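Local structure of HMTCP-1 (Homo sapiens, 1A1X) at residues P11-Y22 and L61-L72; F40-I48 and V97-L105. The protein binds the PH domain of the kinases AKT1 and AKT2, enhances their phosphorylation and activation, and is a proto-oncogene product involved in T cell malignancies. All blocks are in the same frame, centred on the assembly; numbering follows the deposited sequence.

Along the chain from the N terminus, the strand 13-16 comes first and 21-24 follows it round a tight turn; contact 1 pairs the former with 69-73 and so closes a loop that takes in strands 29-36 and 41-46. Contact 2 starts inside that loop, at residues 40-48, and is completed only near the C terminus by 97-105, so the two closures cross. Together they are the two long-range seams of the eight-stranded antiparallel barrel, joining its first four strands to its last four. Their centres lie about 12 Å apart, and they meet in the barrel interior, where Trp70 packs on Leu102, Leu66 on Ala43 and Pro11 on Leu100.

Contact 1 of 2, residues P11-Y22 and L61-L72; sequences PDHLWVHQEGIY and LLTSQLPLMWQL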
loop_
_atom_site.group_PDB
_atom_site.type_symbol
_atom_site.label_atom_id
_atom_site.label_comp_id
_atom_site.label_asym_id
_atom_site.label_seq_id
_atom_site.Cartn_x
_atom_site.Cartn_y
_atom_site.Cartn_z
ATOM N N PRO A 11 7.761 -14.268 0.462
ATOM C CA PRO A 11 7.832 -15.724 0.619
ATOM C C PRO A 11 7.569 -16.487 -0.682
ATOM O O PRO A 11 6.733 -16.096 -1.492
ATOM C CB PRO A 11 6.761 -16.010 1.680
ATOM C CG PRO A 11 5.797 -14.905 1.515
ATOM C CD PRO A 11 6.699 -13.705 1.314
ATOM N N ASP A 12 8.346 -17.545 -0.892
ATOM C CA ASP A 12 8.219 -18.407 -2.059
ATOM C C ASP A 12 6.831 -19.058 -2.078
ATOM O O ASP A 12 6.255 -19.310 -3.140
ATOM C CB ASP A 12 9.320 -19.465 -2.018
ATOM C CG ASP A 12 9.103 -20.560 -3.018
ATOM O OD1 ASP A 12 9.134 -20.273 -4.238
ATOM O OD2 ASP A 12 8.884 -21.708 -2.575
ATOM N N HIS A 13 6.313 -19.354 -0.894
ATOM C CA HIS A 13 4.984 -19.937 -0.776
ATOM C C HIS A 13 4.328 -19.740 0.585
ATOM O O HIS A 13 4.995 -19.476 1.600
ATOM C CB HIS A 13 4.977 -21.414 -1.185
ATOM C CG HIS A 13 5.835 -22.295 -0.335
ATOM N ND1 HIS A 13 7.000 -22.868 -0.801
ATOM C CD2 HIS A 13 5.663 -22.760 0.926
ATOM C CE1 HIS A 13 7.505 -23.653 0.135
ATOM N NE2 HIS A 13 6.713 -23.607 1.193
ATOM N N LEU A 14 3.000 -19.809 0.576
ATOM C CA LEU A 14 2.198 -19.660 1.779
ATOM C C LEU A 14 1.151 -20.766 1.783
ATOM O O LEU A 14 0.357 -20.885 0.847
ATOM C CB LEU A 14 1.526 -18.290 1.791
ATOM C CG LEU A 14 2.501 -17.122 1.959
ATOM C CD1 LEU A 14 1.901 -15.818 1.459
ATOM C CD2 LEU A 14 2.893 -17.024 3.411
ATOM N N TRP A 15 1.206 -21.617 2.804
ATOM C CA TRP A 15 0.269 -22.721 2.933
ATOM C C TRP A 15 -0.655 -22.418 4.101
ATOM O O TRP A 15 -0.192 -22.121 5.195
ATOM C CB TRP A 15 0.999 -24.043 3.215
ATOM C CG TRP A 15 1.829 -24.620 2.094
ATOM C CD1 TRP A 15 3.191 -24.643 2.017
ATOM C CD2 TRP A 15 1.356 -25.350 0.955
ATOM N NE1 TRP A 15 3.596 -25.352 0.911
ATOM C CE2 TRP A 15 2.489 -25.797 0.242
ATOM C CE3 TRP A 15 0.081 -25.677 0.470
ATOM C CZ2 TRP A 15 2.388 -26.557 -0.932
ATOM C CZ3 TRP A 15 -0.021 -26.438 -0.704
ATOM C CH2 TRP A 15 1.127 -26.867 -1.386
ATOM N N VAL A 16 -1.959 -22.521 3.866
ATOM C CA VAL A 16 -2.961 -22.271 4.892
ATOM C C VAL A 16 -2.870 -23.303 6.024
ATOM O O VAL A 16 -2.470 -24.461 5.808
ATOM C CB VAL A 16 -4.392 -22.299 4.269
ATOM C CG1 VAL A 16 -4.781 -23.712 3.872
ATOM C CG2 VAL A 16 -5.403 -21.705 5.211
ATOM N N HIS A 17 -3.151 -22.857 7.242
ATOM C CA HIS A 17 -3.153 -23.752 8.396
ATOM C C HIS A 17 -4.573 -23.759 8.932
ATOM O O HIS A 17 -5.213 -24.806 9.081
ATOM C CB HIS A 17 -2.203 -23.270 9.482
ATOM C CG HIS A 17 -2.070 -24.237 10.609
ATOM N ND1 HIS A 17 -1.308 -25.379 10.514
ATOM C CD2 HIS A 17 -2.668 -24.282 11.819
ATOM C CE1 HIS A 17 -1.445 -26.090 11.617
ATOM N NE2 HIS A 17 -2.267 -25.445 12.426
ATOM N N GLN A 18 -5.054 -22.553 9.188
ATOM C CA GLN A 18 -6.390 -22.305 9.672
ATOM C C GLN A 18 -6.859 -21.148 8.802
ATOM O O GLN A 18 -6.033 -20.438 8.223
ATOM C CB GLN A 18 -6.319 -21.880 11.129
ATOM C CG GLN A 18 -7.645 -21.789 11.815
ATOM C CD GLN A 18 -7.500 -21.362 13.255
ATOM O OE1 GLN A 18 -7.191 -20.201 13.539
ATOM N NE2 GLN A 18 -7.722 -22.300 14.178
ATOM N N GLU A 19 -8.169 -20.959 8.696
ATOM C CA GLU A 19 -8.717 -19.882 7.877
ATOM C C GLU A 19 -8.022 -18.565 8.199
ATOM O O GLU A 19 -8.020 -18.135 9.345
ATOM C CB GLU A 19 -10.226 -19.738 8.131
ATOM C CG GLU A 19 -11.103 -19.749 6.874
ATOM C CD GLU A 19 -11.201 -18.396 6.188
ATOM O OE1 GLU A 19 -10.312 -18.051 5.380
ATOM O OE2 GLU A 19 -12.186 -17.681 6.450
ATOM N N GLY A 20 -7.379 -17.973 7.199
ATOM C CA GLY A 20 -6.695 -16.707 7.402
ATOM C C GLY A 20 -5.280 -16.748 7.958
ATOM O O GLY A 20 -4.621 -15.704 8.029
ATOM N N ILE A 21 -4.816 -17.924 8.384
ATOM C CA ILE A 21 -3.461 -18.046 8.917
ATOM C C ILE A 21 -2.662 -18.995 8.039
ATOM O O ILE A 21 -3.033 -20.157 7.847
ATOM C CB ILE A 21 -3.449 -18.514 10.390
ATOM C CG1 ILE A 21 -4.260 -17.546 11.249
ATOM C CG2 ILE A 21 -2.000 -18.552 10.929
ATOM C CD1 ILE A 21 -4.354 -17.943 12.713
ATOM N N TYR A 22 -1.585 -18.463 7.476
ATOM C CA TYR A 22 -0.716 -19.192 6.580
ATOM C C TYR A 22 0.670 -19.373 7.171
ATOM O O TYR A 22 1.029 -18.734 8.155
ATOM C CB TYR A 22 -0.593 -18.417 5.260
ATOM C CG TYR A 22 -1.885 -18.338 4.473
ATOM C CD1 TYR A 22 -2.918 -17.481 4.864
ATOM C CD2 TYR A 22 -2.090 -19.147 3.360
ATOM C CE1 TYR A 22 -4.123 -17.445 4.162
ATOM C CE2 TYR A 22 -3.284 -19.120 2.654
ATOM C CZ TYR A 22 -4.295 -18.271 3.059
ATOM O OH TYR A 22 -5.478 -18.256 2.364
ATOM N N LEU A 61 -12.554 -25.108 4.533
ATOM C CA LEU A 61 -11.842 -24.139 3.715
ATOM C C LEU A 61 -12.367 -23.953 2.286
ATOM O O LEU A 61 -12.026 -22.972 1.626
ATOM C CB LEU A 61 -10.357 -24.497 3.701
ATOM C CG LEU A 61 -9.730 -24.669 5.085
ATOM C CD1 LEU A 61 -8.333 -25.271 4.968
ATOM C CD2 LEU A 61 -9.685 -23.332 5.809
ATOM N N LEU A 62 -13.205 -24.876 1.818
ATOM C CA LEU A 62 -13.754 -24.807 0.460
ATOM C C LEU A 62 -14.540 -23.527 0.175
ATOM O O LEU A 62 -14.562 -23.039 -0.953
ATOM C CB LEU A 62 -14.671 -26.007 0.175
ATOM C CG LEU A 62 -14.161 -27.454 0.119
ATOM C CD1 LEU A 62 -15.361 -28.361 -0.067
ATOM C CD2 LEU A 62 -13.164 -27.664 -1.010
ATOM N N THR A 63 -15.179 -22.991 1.203
ATOM C CA THR A 63 -15.997 -21.794 1.056
ATOM C C THR A 63 -15.279 -20.456 1.236
ATOM O O THR A 63 -15.833 -19.406 0.900
ATOM C CB THR A 63 -17.180 -21.841 2.031
ATOM O OG1 THR A 63 -16.689 -21.933 3.380
ATOM C CG2 THR A 63 -18.068 -23.046 1.718
ATOM N N SER A 64 -14.055 -20.502 1.757
ATOM C CA SER A 64 -13.260 -19.301 2.005
ATOM C C SER A 64 -12.959 -18.469 0.762
ATOM O O SER A 64 -12.872 -19.003 -0.341
ATOM C CB SER A 64 -11.944 -19.690 2.683
ATOM O OG SER A 64 -11.146 -18.547 2.933
ATOM N N GLN A 65 -12.798 -17.161 0.949
ATOM C CA GLN A 65 -12.464 -16.256 -0.158
ATOM C C GLN A 65 -10.959 -16.328 -0.483
ATOM O O GLN A 65 -10.524 -15.980 -1.584
ATOM C CB GLN A 65 -12.856 -14.815 0.189
ATOM C CG GLN A 65 -14.356 -14.600 0.339
ATOM C CD GLN A 65 -14.697 -13.158 0.639
ATOM O OE1 GLN A 65 -14.591 -12.712 1.776
ATOM N NE2 GLN A 65 -15.089 -12.414 -0.385
ATOM N N LEU A 66 -10.180 -16.760 0.501
ATOM C CA LEU A 66 -8.730 -16.913 0.380
ATOM C C LEU A 66 -8.406 -18.354 -0.037
ATOM O O LEU A 66 -9.138 -19.293 0.306
ATOM C CB LEU A 66 -8.056 -16.579 1.719
ATOM C CG LEU A 66 -7.601 -15.143 1.997
ATOM C CD1 LEU A 66 -8.141 -14.170 0.963
ATOM C CD2 LEU A 66 -8.002 -14.743 3.408
ATOM N N PRO A 67 -7.281 -18.550 -0.741
ATOM C CA PRO A 67 -6.874 -19.880 -1.204
ATOM C C PRO A 67 -6.159 -20.760 -0.193
ATOM O O PRO A 67 -5.749 -20.307 0.880
ATOM C CB PRO A 67 -5.969 -19.551 -2.387
ATOM C CG PRO A 67 -5.258 -18.326 -1.907
ATOM C CD PRO A 67 -6.356 -17.512 -1.235
ATOM N N LEU A 68 -6.030 -22.036 -0.552
ATOM C CA LEU A 68 -5.341 -23.018 0.277
ATOM C C LEU A 68 -3.842 -22.746 0.220
ATOM O O LEU A 68 -3.114 -23.033 1.169
ATOM C CB LEU A 68 -5.596 -24.440 -0.234
ATOM C CG LEU A 68 -7.006 -25.024 -0.224
ATOM C CD1 LEU A 68 -6.956 -26.426 -0.804
ATOM C CD2 LEU A 68 -7.563 -25.061 1.183
ATOM N N MET A 69 -3.383 -22.190 -0.896
ATOM C CA MET A 69 -1.968 -21.903 -1.052
ATOM C C MET A 69 -1.663 -20.860 -2.113
ATOM O O MET A 69 -2.405 -20.700 -3.082
ATOM C CB MET A 69 -1.215 -23.177 -1.416
ATOM C CG MET A 69 -1.638 -23.754 -2.753
ATOM S SD MET A 69 -0.239 -24.216 -3.777
ATOM C CE MET A 69 -0.022 -22.738 -4.722
ATOM N N TRP A 70 -0.535 -20.182 -1.922
ATOM C CA TRP A 70 -0.034 -19.173 -2.845
ATOM C C TRP A 70 1.395 -19.594 -3.135
ATOM O O TRP A 70 2.119 -19.968 -2.218
ATOM C CB TRP A 70 -0.010 -17.789 -2.189
ATOM C CG TRP A 70 -1.264 -16.996 -2.319
ATOM C CD1 TRP A 70 -1.851 -16.575 -3.473
ATOM C CD2 TRP A 70 -2.016 -16.411 -1.249
ATOM N NE1 TRP A 70 -2.912 -15.749 -3.187
ATOM C CE2 TRP A 70 -3.035 -15.630 -1.831
ATOM C CE3 TRP A 70 -1.920 -16.466 0.150
ATOM C CZ2 TRP A 70 -3.956 -14.902 -1.063
ATOM C CZ3 TRP A 70 -2.835 -15.746 0.915
ATOM C CH2 TRP A 70 -3.842 -14.971 0.302
ATOM N N GLN A 71 1.795 -19.529 -4.398
ATOM C CA GLN A 71 3.140 -19.894 -4.815
ATOM C C GLN A 71 3.695 -18.721 -5.613
ATOM O O GLN A 71 3.048 -18.250 -6.546
ATOM C CB GLN A 71 3.066 -21.142 -5.693
ATOM C CG GLN A 71 4.395 -21.689 -6.165
ATOM C CD GLN A 71 4.218 -22.944 -7.014
ATOM O OE1 GLN A 71 4.114 -22.874 -8.241
ATOM N NE2 GLN A 71 4.158 -24.097 -6.357
ATOM N N LEU A 72 4.876 -18.232 -5.236
ATOM C CA LEU A 72 5.488 -17.108 -5.942
ATOM C C LEU A 72 5.616 -17.412 -7.440
ATOM O O LEU A 72 6.135 -18.455 -7.849
ATOM C CB LEU A 72 6.835 -16.748 -5.312
ATOM C CG LEU A 72 7.481 -15.404 -5.654
ATOM C CD1 LEU A 72 6.495 -14.249 -5.469
ATOM C CD2 LEU A 72 8.715 -15.208 -4.768
#
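One seam of the closed TCL1-family barrel is the antiparallel pairing of strand 13-16 with strand 69-72, which Tyr22, from the next strand, and the loop before Met69 extend. Leu14 and Trp70 form the hydrogen-bonded pair, N to O in both directions, and Val16 N reaches Leu68 O at 3.0 Å. At the far end Leu72 N meets Asp12 O at 2.7 Å, almost straight at 177°. On the face carrying Trp15, the Met69 side chain lies alongside the indole and points the same way: CB is 3.4 Å from Trp15 CE3, and SD makes an oblique Met-aromatic contact 4.3 Å from the centroid of the six-membered ring. On the Leu14 face, Trp70 CZ3 sits over one face of the Tyr22 ring, 3.6 Å from Tyr22 CZ, while Val16 CG2 lies over the other. Tyr22 CG stands anti to the carbonyl carbon (chi1 -66°), which sends OH to the loop, where it donates to Pro67 O at 2.5 Å in the carbonyl plane. A phenylalanine here would probably leave Pro67 O without this donor and the 61-68 segment less firmly held to the strand. Beyond the strands, Ser64 OG donates to Glu19 OE1 at 2.6 Å from well above the carboxylate plane, and accepts from Leu66 N in an ST turn. Trp86 meets Trp70 edge-to-face. Backbone bonds thus hold the strand pair, while the hydroxyls of Tyr22 and Ser64 fasten the irregular 61-68 loop to the first hairpin.

Contact 2 of 2, residues F40-I48 and V97-L105; sequences FLRARVQQI and VQELLLKLL
Glu99 OE1 is gripped by two side chains of the neighbouring strand, Gln46 and Arg44. Gln46 NE2 donates to the anti lone pair of Glu99 OE1 at 2.7 Å, N-H...O angle 163°, and the amide and carboxylate planes are nearly coplanar. Arg44 NH1 adds a weak, long salt bridge of 3.4 Å to OE1, which lies at the guanidinium edge; the guanidinium and carboxylate planes stand 65° apart. The Glu99 chain is extended, with CG anti to the backbone N (chi1 172°), and this carries the carboxylate across to Arg44 and Gln46. Arg44 NE also pairs with Glu35. Here strand 41-46 runs antiparallel to 97-104, the seam between the fourth and eighth strands of the barrel, with Ala43-Leu102 and Val45-Leu100 as hydrogen-bonded pairs; Leu100 N to Val45 O is 2.7 Å. Those residues turn to the inner face, where Val45 CG2 packs on Leu102 CD1. On the outer face, the fully extended Lys103 lays CE over the centre of the Phe40 ring, 3.3 Å from CD2, and NZ completes a cation-pi contact 3.7 Å from the centroid. Lys103 NZ also donates to the carbonyl O of Gly4 of the second subunit, and both it and Arg42 NH2 form salt bridges with Glu5 of that subunit. Phe40 CE2 lies over the Arg42 guanidinium, and Arg42 NE is bonded to Gln89. At the opposite end of the pair a water links Gln47 O with Gln98 N, 3.0 Å from each.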
loop_
_atom_site.group_PDB
_atom_site.type_symbol
_atom_site.label_atom_id
_atom_site.label_comp_id
_atom_site.label_asym_id
_atom_site.label_seq_id
_atom_site.Cartn_x
_atom_site.Cartn_y
_atom_site.Cartn_z
ATOM N N PHE A 40 -13.265 -5.734 -7.245
ATOM C CA PHE A 40 -12.268 -6.780 -7.014
ATOM C C PHE A 40 -11.982 -7.041 -5.547
ATOM O O PHE A 40 -12.517 -6.376 -4.657
ATOM C CB PHE A 40 -10.956 -6.472 -7.757
ATOM C CG PHE A 40 -10.393 -5.135 -7.429
ATOM C CD1 PHE A 40 -10.790 -4.013 -8.143
ATOM C CD2 PHE A 40 -9.521 -4.980 -6.363
ATOM C CE1 PHE A 40 -10.328 -2.742 -7.790
ATOM C CE2 PHE A 40 -9.054 -3.717 -6.004
ATOM C CZ PHE A 40 -9.460 -2.595 -6.719
ATOM N N LEU A 41 -11.094 -8.000 -5.318
ATOM C CA LEU A 41 -10.724 -8.394 -3.980
ATOM C C LEU A 41 -9.229 -8.287 -3.733
ATOM O O LEU A 41 -8.412 -8.594 -4.603
ATOM C CB LEU A 41 -11.205 -9.823 -3.745
ATOM C CG LEU A 41 -11.035 -10.406 -2.352
ATOM C CD1 LEU A 41 -12.312 -11.122 -1.951
ATOM C CD2 LEU A 41 -9.839 -11.328 -2.323
ATOM N N ARG A 42 -8.889 -7.805 -2.545
ATOM C CA ARG A 42 -7.505 -7.666 -2.110
ATOM C C ARG A 42 -7.332 -8.425 -0.799
ATOM O O ARG A 42 -8.286 -8.607 -0.044
ATOM C CB ARG A 42 -7.134 -6.193 -1.867
ATOM C CG ARG A 42 -6.927 -5.348 -3.127
ATOM C CD ARG A 42 -6.018 -4.140 -2.835
ATOM N NE ARG A 42 -6.023 -3.157 -3.920
ATOM C CZ ARG A 42 -6.756 -2.046 -3.936
ATOM N NH1 ARG A 42 -7.556 -1.749 -2.922
ATOM N NH2 ARG A 42 -6.705 -1.233 -4.981
ATOM N N ALA A 43 -6.123 -8.910 -0.558
ATOM C CA ALA A 43 -5.810 -9.605 0.680
ATOM C C ALA A 43 -4.589 -8.898 1.245
ATOM O O ALA A 43 -3.638 -8.643 0.525
ATOM C CB ALA A 43 -5.496 -11.067 0.417
ATOM N N ARG A 44 -4.661 -8.495 2.504
ATOM C CA ARG A 44 -3.541 -7.835 3.154
ATOM C C ARG A 44 -2.974 -8.912 4.068
ATOM O O ARG A 44 -3.678 -9.455 4.911
ATOM C CB ARG A 44 -4.022 -6.617 3.942
ATOM C CG ARG A 44 -2.900 -5.746 4.480
ATOM C CD ARG A 44 -3.367 -4.308 4.621
ATOM N NE ARG A 44 -4.538 -4.206 5.477
ATOM C CZ ARG A 44 -4.500 -4.130 6.803
ATOM N NH1 ARG A 44 -3.340 -4.141 7.446
ATOM N NH2 ARG A 44 -5.630 -4.027 7.484
ATOM N N VAL A 45 -1.721 -9.277 3.835
ATOM C CA VAL A 45 -1.092 -10.351 4.594
ATOM C C VAL A 45 0.115 -9.832 5.361
ATOM O O VAL A 45 1.037 -9.260 4.773
ATOM C CB VAL A 45 -0.651 -11.514 3.645
ATOM C CG1 VAL A 45 -0.484 -12.792 4.422
ATOM C CG2 VAL A 45 -1.662 -11.706 2.500
ATOM N N GLN A 46 0.093 -10.037 6.676
ATOM C CA GLN A 46 1.168 -9.589 7.548
ATOM C C GLN A 46 1.839 -10.730 8.304
ATOM O O GLN A 46 1.173 -11.635 8.821
ATOM C CB GLN A 46 0.643 -8.553 8.549
ATOM C CG GLN A 46 0.192 -7.254 7.913
ATOM C CD GLN A 46 -0.220 -6.230 8.942
ATOM O OE1 GLN A 46 -0.323 -6.541 10.121
ATOM N NE2 GLN A 46 -0.457 -4.996 8.500
ATOM N N GLN A 47 3.165 -10.655 8.386
ATOM C CA GLN A 47 3.961 -11.661 9.077
ATOM C C GLN A 47 3.946 -11.361 10.570
ATOM O O GLN A 47 4.714 -10.538 11.069
ATOM C CB GLN A 47 5.395 -11.675 8.531
ATOM C CG GLN A 47 6.113 -13.015 8.674
ATOM C CD GLN A 47 6.595 -13.270 10.082
ATOM O OE1 GLN A 47 7.670 -12.804 10.463
ATOM N NE2 GLN A 47 5.810 -14.004 10.869
ATOM N N ILE A 48 3.013 -12.005 11.256
ATOM C CA ILE A 48 2.848 -11.858 12.689
ATOM C C ILE A 48 2.813 -13.251 13.304
ATOM O O ILE A 48 2.153 -14.157 12.780
ATOM C CB ILE A 48 1.531 -11.108 13.020
ATOM C CG1 ILE A 48 1.569 -9.696 12.413
ATOM C CG2 ILE A 48 1.304 -11.050 14.544
ATOM C CD1 ILE A 48 0.268 -8.906 12.569
ATOM N N VAL A 97 6.118 -4.432 10.994
ATOM C CA VAL A 97 5.625 -5.719 10.505
ATOM C C VAL A 97 5.671 -5.783 8.986
ATOM O O VAL A 97 5.252 -4.844 8.303
ATOM C CB VAL A 97 4.170 -5.955 10.967
ATOM C CG1 VAL A 97 3.622 -7.254 10.408
ATOM C CG2 VAL A 97 4.108 -5.977 12.475
ATOM N N GLN A 98 6.176 -6.896 8.461
ATOM C CA GLN A 98 6.259 -7.103 7.017
ATOM C C GLN A 98 4.837 -7.304 6.478
ATOM O O GLN A 98 4.054 -8.094 7.026
ATOM C CB GLN A 98 7.128 -8.318 6.698
ATOM C CG GLN A 98 7.501 -8.442 5.239
ATOM C CD GLN A 98 8.455 -9.590 4.979
ATOM O OE1 GLN A 98 8.620 -10.029 3.840
ATOM N NE2 GLN A 98 9.092 -10.083 6.039
ATOM N N GLU A 99 4.514 -6.597 5.399
ATOM C CA GLU A 99 3.179 -6.671 4.830
ATOM C C GLU A 99 3.113 -6.840 3.314
ATOM O O GLU A 99 3.820 -6.165 2.571
ATOM C CB GLU A 99 2.384 -5.423 5.235
ATOM C CG GLU A 99 1.040 -5.306 4.545
ATOM C CD GLU A 99 0.305 -4.042 4.909
ATOM O OE1 GLU A 99 -0.201 -3.946 6.042
ATOM O OE2 GLU A 99 0.211 -3.148 4.058
ATOM N N LEU A 100 2.254 -7.754 2.870
ATOM C CA LEU A 100 2.038 -7.986 1.446
ATOM C C LEU A 100 0.634 -7.520 1.156
ATOM O O LEU A 100 -0.261 -7.728 1.974
ATOM C CB LEU A 100 2.118 -9.473 1.100
ATOM C CG LEU A 100 3.471 -10.174 0.999
ATOM C CD1 LEU A 100 3.247 -11.672 0.878
ATOM C CD2 LEU A 100 4.243 -9.646 -0.194
ATOM N N LEU A 101 0.464 -6.800 0.049
ATOM C CA LEU A 101 -0.858 -6.361 -0.373
ATOM C C LEU A 101 -1.079 -7.033 -1.724
ATOM O O LEU A 101 -0.441 -6.675 -2.724
ATOM C CB LEU A 101 -0.966 -4.835 -0.498
ATOM C CG LEU A 101 -2.405 -4.423 -0.851
ATOM C CD1 LEU A 101 -3.339 -4.786 0.295
ATOM C CD2 LEU A 101 -2.487 -2.934 -1.181
ATOM N N LEU A 102 -1.955 -8.038 -1.721
ATOM C CA LEU A 102 -2.277 -8.837 -2.904
ATOM C C LEU A 102 -3.615 -8.489 -3.535
ATOM O O LEU A 102 -4.600 -8.266 -2.840
ATOM C CB LEU A 102 -2.298 -10.324 -2.532
ATOM C CG LEU A 102 -1.053 -10.896 -1.863
ATOM C CD1 LEU A 102 -1.257 -12.377 -1.531
ATOM C CD2 LEU A 102 0.133 -10.703 -2.785
ATOM N N LYS A 103 -3.657 -8.519 -4.860
ATOM C CA LYS A 103 -4.878 -8.217 -5.578
ATOM C C LYS A 103 -5.211 -9.358 -6.526
ATOM O O LYS A 103 -4.412 -9.696 -7.398
ATOM C CB LYS A 103 -4.720 -6.914 -6.370
ATOM C CG LYS A 103 -5.998 -6.457 -7.080
ATOM C CD LYS A 103 -5.776 -5.175 -7.847
ATOM C CE LYS A 103 -7.047 -4.750 -8.530
ATOM N NZ LYS A 103 -6.910 -3.430 -9.188
ATOM N N LEU A 104 -6.388 -9.949 -6.348
ATOM C CA LEU A 104 -6.822 -11.049 -7.208
ATOM C C LEU A 104 -7.173 -10.512 -8.586
ATOM O O LEU A 104 -8.058 -9.673 -8.724
ATOM C CB LEU A 104 -8.028 -11.770 -6.602
ATOM C CG LEU A 104 -8.601 -12.886 -7.468
ATOM C CD1 LEU A 104 -7.533 -13.929 -7.776
ATOM C CD2 LEU A 104 -9.783 -13.506 -6.765
ATOM N N LEU A 105 -6.442 -10.975 -9.590
ATOM C CA LEU A 105 -6.640 -10.553 -10.966
ATOM C C LEU A 105 -7.632 -11.465 -11.688
ATOM O O LEU A 105 -7.818 -12.621 -11.299
ATOM C CB LEU A 105 -5.298 -10.571 -11.697
ATOM C CG LEU A 105 -4.202 -9.662 -11.133
ATOM C CD1 LEU A 105 -2.901 -9.901 -11.895
ATOM C CD2 LEU A 105 -4.617 -8.215 -11.241
HETATM O O HOH W 1 7.172 -8.953 10.353
#